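PDB 7BUH: ferredoxin CarAc from Pseudomonas resinovorans, which carries electrons from the reductase CarAd to the terminal oxygenase CarAa of carbazole 1,9a-dioxygenase by means of a Rieske-type [2Fe-2S] cluster. Local coordinates for residues A[37-42]-A[93-98]. Residues are numbered along the deposited sequence; the frame is centred on the assembly and turned at random.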
loop_
_atom_site.group_PDB
_atom_site.type_symbol
_atom_site.label_atom_id
_atom_site.label_comp_id
_atom_site.label_asym_id
_atom_site.label_seq_id
_atom_site.Cartn_x
_atom_site.Cartn_y
_atom_site.Cartn_z
ATOM N N ASP A 37 15.295 -4.242 -1.157
ATOM C CA ASP A 37 15.476 -4.171 0.320
ATOM C C ASP A 37 14.825 -2.917 0.887
ATOM O O ASP A 37 15.302 -2.431 1.907
ATOM C CB ASP A 37 16.960 -4.218 0.698
ATOM C CG ASP A 37 17.616 -5.508 0.265
ATOM O OD1 ASP A 37 16.964 -6.583 0.413
ATOM O OD2 ASP A 37 18.759 -5.431 -0.251
ATOM N N GLN A 38 13.752 -2.420 0.260
ATOM C CA GLN A 38 13.002 -1.253 0.754
ATOM C C GLN A 38 11.526 -1.646 0.785
ATOM O O GLN A 38 11.112 -2.549 0.049
ATOM C CB GLN A 38 13.234 0.006 -0.084
ATOM C CG GLN A 38 14.692 0.441 -0.126
ATOM C CD GLN A 38 14.926 1.516 -1.167
ATOM O OE1 GLN A 38 14.050 1.848 -1.966
ATOM N NE2 GLN A 38 16.114 2.096 -1.150
ATOM N N PHE A 39 10.807 -1.005 1.679
ATOM C CA PHE A 39 9.370 -1.253 1.947
ATOM C C PHE A 39 8.577 0.013 1.670
ATOM O O PHE A 39 9.015 1.100 2.085
ATOM C CB PHE A 39 9.172 -1.722 3.391
ATOM C CG PHE A 39 9.801 -3.056 3.675
ATOM C CD1 PHE A 39 11.130 -3.142 4.083
ATOM C CD2 PHE A 39 9.058 -4.221 3.503
ATOM C CE1 PHE A 39 11.697 -4.389 4.345
ATOM C CE2 PHE A 39 9.619 -5.458 3.790
ATOM C CZ PHE A 39 10.950 -5.527 4.178
ATOM N N TYR A 40 7.416 -0.139 1.023
ATOM C CA TYR A 40 6.479 0.962 0.680
ATOM C C TYR A 40 5.068 0.456 0.970
ATOM O O TYR A 40 4.854 -0.775 1.078
ATOM C CB TYR A 40 6.659 1.395 -0.780
ATOM C CG TYR A 40 8.046 1.908 -1.033
ATOM C CD1 TYR A 40 8.406 3.195 -0.624
ATOM C CD2 TYR A 40 9.040 1.080 -1.534
ATOM C CE1 TYR A 40 9.706 3.664 -0.777
ATOM C CE2 TYR A 40 10.337 1.546 -1.704
ATOM C CZ TYR A 40 10.669 2.836 -1.322
ATOM O OH TYR A 40 11.955 3.282 -1.434
ATOM N N ALA A 41 4.132 1.371 1.108
ATOM C CA ALA A 41 2.728 1.004 1.339
ATOM C C ALA A 41 1.815 1.983 0.622
ATOM O O ALA A 41 2.115 3.188 0.593
ATOM C CB ALA A 41 2.425 0.973 2.815
ATOM N N THR A 42 0.720 1.472 0.104
ATOM C CA THR A 42 -0.375 2.292 -0.445
ATOM C C THR A 42 -1.702 1.747 0.073
ATOM O O THR A 42 -1.708 0.690 0.684
ATOM C CB THR A 42 -0.352 2.242 -1.982
ATOM O OG1 THR A 42 -0.626 0.918 -2.459
ATOM C CG2 THR A 42 0.956 2.701 -2.589
ATOM N N VAL A 93 6.217 3.361 5.973
ATOM C CA VAL A 93 6.582 1.989 6.430
ATOM C C VAL A 93 7.895 2.089 7.194
ATOM O O VAL A 93 8.833 2.689 6.645
ATOM C CB VAL A 93 6.719 0.978 5.283
ATOM C CG1 VAL A 93 7.090 -0.399 5.842
ATOM C CG2 VAL A 93 5.453 0.898 4.446
ATOM N N GLU A 94 7.941 1.567 8.419
ATOM C CA GLU A 94 9.191 1.518 9.236
ATOM C C GLU A 94 9.454 0.061 9.593
ATOM O O GLU A 94 8.514 -0.602 10.045
ATOM C CB GLU A 94 9.062 2.379 10.496
ATOM C CG GLU A 94 9.282 3.874 10.242
ATOM C CD GLU A 94 9.077 4.870 11.401
ATOM O OE1 GLU A 94 9.101 6.102 11.125
ATOM O OE2 GLU A 94 8.899 4.447 12.581
ATOM N N VAL A 95 10.704 -0.397 9.469
ATOM C CA VAL A 95 11.153 -1.687 10.063
ATOM C C VAL A 95 11.676 -1.369 11.468
ATOM O O VAL A 95 12.541 -0.527 11.585
ATOM C CB VAL A 95 12.205 -2.394 9.205
ATOM C CG1 VAL A 95 12.519 -3.774 9.763
ATOM C CG2 VAL A 95 11.760 -2.468 7.755
ATOM N N LYS A 96 11.057 -1.948 12.485
ATOM C CA LYS A 96 11.401 -1.718 13.908
ATOM C C LYS A 96 11.719 -3.079 14.531
ATOM O O LYS A 96 10.849 -3.994 14.518
ATOM C CB LYS A 96 10.256 -0.997 14.629
ATOM C CG LYS A 96 9.667 0.264 14.004
ATOM C CD LYS A 96 8.276 0.595 14.608
ATOM C CE LYS A 96 7.324 1.479 13.806
ATOM N NZ LYS A 96 7.538 2.927 13.991
ATOM N N GLU A 97 12.955 -3.259 15.009
ATOM C CA GLU A 97 13.448 -4.544 15.574
ATOM C C GLU A 97 13.155 -5.676 14.574
ATOM O O GLU A 97 12.718 -6.743 15.029
ATOM C CB GLU A 97 12.745 -4.917 16.886
ATOM C CG GLU A 97 12.747 -3.848 17.963
ATOM C CD GLU A 97 14.074 -3.692 18.702
ATOM O OE1 GLU A 97 15.029 -4.418 18.408
ATOM O OE2 GLU A 97 14.163 -2.799 19.513
ATOM N N GLY A 98 13.368 -5.452 13.273
ATOM C CA GLY A 98 13.260 -6.498 12.230
ATOM C C GLY A 98 11.818 -6.836 11.867
ATOM O O GLY A 98 11.565 -7.833 11.105
HETATM O O HOH W 1 7.821 3.716 3.270
#
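Where F39, A41 and V93 meet, strands 38-42 and 93-96 run roughly antiparallel but splay apart, their directions 136° from each other and their axes 6.8 Å apart at the closest point. Y40 and V93 hold the nearest CA atoms, 5.8 Å apart, and here a water takes the place of a direct backbone bond: it donates to F39 O at 3.1 Å and accepts from V93 N at 3.2 Å. Just beyond, A41 still pairs directly with F91, so the strands separate from this point on.

V93 spans the splay with its two methyl groups. With chi1 at -180°, it turns CG1 to F39 CB (3.5 Å) and leaves CG2, beside the backbone N, to press against A41 CB at 3.4 Å, tighter than usual for two carbons. A branched residue suits this place because it reaches two neighbours at once, and the single methyl of A41 lets CG2 come this close. Farther along, F39 is long and flat enough to reach V95 where the strands have splayed: its CD1 lies 3.8 Å from V95 CG2, the two side chains crossing at about a right angle. F39 and V93 also lean on V100 of strand 99-103, and A41 on V102, which extends the apolar layer to the next strand.

On strand 38-42, Y40 turns away, and its OH donates to Q38 OE1 at 2.6 Å, from well above the amide's carbonyl plane. These are two inner, neighbouring strands of the six-stranded antiparallel sheet of the Rieske domain, and their contact lies away from the cluster; from V93 onward, past the A41 to F91 pair, apolar contacts and one water join them as they diverge.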